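Local coordinates for UPF0053 protein HI_0107 (Haemophilus influenzae, PDB 3LAE) that is of unknown function but carries a C-terminal transporter-associated (CorC_HlyC) domain, here crystallised alone, in a CBS-domain membrane protein that may bind FAD, at residues D59-T64 with A76-L81. Residues are numbered along the deposited sequence; the frame is centred on the assembly and turned at random. Where two conformers were deposited one is given.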
ATOM      1  N   ASP A  59      -5.879   2.579  -7.834  1.00 15.18           N
ATOM      2  CA  ASP A  59      -5.706   4.029  -7.756  1.00 16.00           C
ATOM      3  C   ASP A  59      -4.369   4.517  -8.304  1.00 16.60           C
ATOM      4  O   ASP A  59      -3.700   5.338  -7.676  1.00 16.98           O
ATOM      5  CB  ASP A  59      -5.854   4.510  -6.311  1.00 19.12           C
ATOM      6  CG  ASP A  59      -7.248   4.298  -5.768  1.00 21.86           C
ATOM      7  OD1 ASP A  59      -7.418   4.418  -4.542  1.00 23.32           O
ATOM      8  OD2 ASP A  59      -8.172   4.000  -6.558  1.00 24.03           O
ATOM      9  N   GLY A  60      -3.977   4.005  -9.466  1.00 14.30           N
ATOM     10  CA  GLY A  60      -2.771   4.477 -10.132  1.00 14.05           C
ATOM     11  C   GLY A  60      -1.492   3.810  -9.666  1.00 12.28           C
ATOM     12  O   GLY A  60      -0.393   4.204 -10.096  1.00 15.68           O
ATOM     13  N   LEU A  61      -1.622   2.805  -8.800  1.00 12.78           N
ATOM     14  CA  LEU A  61      -0.463   2.073  -8.303  1.00 13.09           C
ATOM     15  C   LEU A  61      -0.505   0.596  -8.678  1.00 12.74           C
ATOM     16  O   LEU A  61      -1.567  -0.026  -8.658  1.00 15.15           O
ATOM     17  CB  LEU A  61      -0.378   2.179  -6.788  1.00 12.77           C
ATOM     18  CG  LEU A  61      -0.300   3.578  -6.162  1.00 15.27           C
ATOM     19  CD1 LEU A  61      -0.170   3.431  -4.660  1.00 18.60           C
ATOM     20  CD2 LEU A  61       0.868   4.373  -6.748  1.00 18.86           C
ATOM     21  N   LEU A  62       0.664   0.052  -9.000  1.00 10.89           N
ATOM     22  CA  LEU A  62       0.832  -1.380  -9.209  1.00 10.64           C
ATOM     23  C   LEU A  62       1.481  -1.940  -7.954  1.00 10.54           C
ATOM     24  O   LEU A  62       2.621  -1.595  -7.604  1.00 10.28           O
ATOM     25  CB  LEU A  62       1.722  -1.617 -10.425  1.00 12.34           C
ATOM     26  CG  LEU A  62       2.069  -3.067 -10.765  1.00 15.06           C
ATOM     27  CD1 LEU A  62       0.808  -3.836 -11.129  1.00 17.11           C
ATOM     28  CD2 LEU A  62       3.057  -3.081 -11.912  1.00 15.33           C
ATOM     29  N   ILE A  63       0.743  -2.801  -7.268  1.00 10.50           N
ATOM     30  CA  ILE A  63       1.083  -3.199  -5.917  1.00 11.54           C
ATOM     31  C   ILE A  63       1.357  -4.691  -5.857  1.00 11.31           C
ATOM     32  O   ILE A  63       0.610  -5.485  -6.427  1.00 13.81           O
ATOM     33  CB  ILE A  63      -0.106  -2.888  -4.981  1.00 12.88           C
ATOM     34  CG1 ILE A  63      -0.411  -1.388  -4.979  1.00 14.58           C
ATOM     35  CG2 ILE A  63       0.169  -3.390  -3.577  1.00 15.81           C
ATOM     36  CD1 ILE A  63      -1.791  -1.052  -4.389  1.00 19.29           C
ATOM     37  N   THR A  64       2.428  -5.069  -5.168  1.00 10.09           N
ATOM     38  CA  THR A  64       2.739  -6.470  -4.924  1.00 10.12           C
ATOM     39  C   THR A  64       2.717  -6.693  -3.423  1.00  8.66           C
ATOM     40  O   THR A  64       3.454  -6.038  -2.677  1.00 10.18           O
ATOM     41  CB  THR A  64       4.135  -6.851  -5.479  1.00 11.80           C
ATOM     42  OG1 THR A  64       4.181  -6.559  -6.885  1.00 12.20           O
ATOM     43  CG2 THR A  64       4.417  -8.348  -5.278  1.00 12.98           C
ATOM     44  N   ALA A  76       3.976  -3.979   1.409  1.00 10.59           N
ATOM     45  CA  ALA A  76       3.703  -4.096  -0.015  1.00 10.89           C
ATOM     46  C   ALA A  76       4.717  -3.301  -0.828  1.00 10.47           C
ATOM     47  O   ALA A  76       5.158  -2.230  -0.418  1.00 13.19           O
ATOM     48  CB  ALA A  76       2.280  -3.610  -0.333  1.00 12.99           C
ATOM     49  N   LYS A  77       5.065  -3.823  -1.995  1.00 10.05           N
ATOM     50  CA  LYS A  77       5.884  -3.113  -2.966  1.00  9.72           C
ATOM     51  C   LYS A  77       4.957  -2.303  -3.846  1.00 10.03           C
ATOM     52  O   LYS A  77       3.879  -2.786  -4.243  1.00 10.75           O
ATOM     53  CB  LYS A  77       6.642  -4.136  -3.816  1.00  9.82           C
ATOM     54  CG  LYS A  77       7.278  -3.583  -5.047  1.00 11.23           C
ATOM     55  CD  LYS A  77       7.898  -4.732  -5.865  1.00 12.69           C
ATOM     56  CE  LYS A  77       8.256  -4.295  -7.267  1.00 13.29           C
ATOM     57  NZ  LYS A  77       8.808  -5.453  -8.050  1.00 15.28           N
ATOM     58  N   VAL A  78       5.366  -1.079  -4.164  1.00  9.23           N
ATOM     59  CA  VAL A  78       4.538  -0.172  -4.949  1.00 10.27           C
ATOM     60  C   VAL A  78       5.317   0.468  -6.088  1.00 12.12           C
ATOM     61  O   VAL A  78       6.437   0.956  -5.890  1.00 13.11           O
ATOM     62  CB  VAL A  78       3.987   0.962  -4.053  1.00 13.21           C
ATOM     63  CG1 VAL A  78       3.197   1.977  -4.871  1.00 17.28           C
ATOM     64  CG2 VAL A  78       3.119   0.373  -2.966  1.00 15.70           C
ATOM     65  N   VAL A  79       4.746   0.423  -7.284  1.00 12.51           N
ATOM     66  CA  VAL A  79       5.259   1.149  -8.439  0.50 13.53           C
ATOM     67  C   VAL A  79       4.137   2.024  -9.000  1.00 13.03           C
ATOM     68  O   VAL A  79       2.976   1.616  -8.986  1.00 15.11           O
ATOM     69  CB  VAL A  79       5.712   0.176  -9.546  0.50 16.92           C
ATOM     70  CG1 VAL A  79       6.181   0.945 -10.763  0.50 17.56           C
ATOM     71  CG2 VAL A  79       6.803  -0.756  -9.037  0.50 17.86           C
ATOM     72  N   LYS A  80       4.474   3.202  -9.506  1.00 17.34           N
ATOM     73  CA  LYS A  80       3.471   4.084 -10.093  0.50 20.18           C
ATOM     74  C   LYS A  80       3.093   3.632 -11.504  1.00 21.78           C
ATOM     75  O   LYS A  80       3.954   3.226 -12.297  1.00 24.46           O
ATOM     76  CB  LYS A  80       3.987   5.522 -10.130  0.50 24.63           C
ATOM     77  CG  LYS A  80       2.962   6.548 -10.584  0.50 25.65           C
ATOM     78  CD  LYS A  80       2.039   6.942  -9.448  0.50 28.89           C
ATOM     79  CE  LYS A  80       1.322   8.253  -9.756  0.50 30.81           C
ATOM     80  NZ  LYS A  80       0.411   8.672  -8.653  0.50 32.27           N
ATOM     81  N   LEU A  81       1.802   3.694 -11.806  1.00 21.32           N
ATOM     82  CA  LEU A  81       1.303   3.402 -13.140  1.00 23.22           C
ATOM     83  C   LEU A  81       1.282   4.652 -14.000  1.00 31.26           C
ATOM     84  O   LEU A  81       1.554   5.760 -13.546  1.00 34.28           O
ATOM     85  CB  LEU A  81      -0.104   2.824 -13.081  1.00 23.11           C
ATOM     86  CG  LEU A  81      -0.232   1.375 -12.630  1.00 21.86           C
ATOM     87  CD1 LEU A  81      -1.704   1.028 -12.532  1.00 24.56           C
ATOM     88  CD2 LEU A  81       0.493   0.425 -13.590  1.00 22.91           C
ATOM     89  OXT LEU A  81       0.979   4.557 -15.185  1.00 35.32           O
TER
HETATM   90  O   HOH W   1      -1.760   7.361  -7.419  1.00 25.86           O
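Leu61 lays both its methyls against CG1 of Val78, CD1 at 3.7 Å, across a beta hairpin of strands 61-69 and 72-80, neighbouring inner strands of the antiparallel sheet in this transporter-associated domain. With Ile63 and Ala76, whose CG2 and CB meet at 3.9 Å, these two line the face covered by helix 38-45, where Ile63, Ala76 and Val78 touch Phe38; Leu61 also meets Leu30, and Val78 Trp28. Val78's chi1 of 176° swings CG1 opposite its own N and toward Leu61. On the other face, Leu62, Thr64, Lys77 and Val79 share a more open surface, where CB of Thr64 sits 4.1 Å from CB of Lys77. Paired N-H and C=O groups of Leu62 with Val79, and of Thr64 with Lys77, fix the register. Beyond the last bridge, Gly60, at phi 85°, turns the chain into the strand, and Leu81 N still bonds to Gly60 O at 2.8 Å. The side chain of Leu81 lies along the backbone from Gly60 to Leu62, its CD2 reaching CB of Leu62. In the conformer given, one of two deposited, Lys80 bends at chi2 (81°), running its CD past Gly60 O; its NZ then donates to a water that in turn donates to Asp59 O.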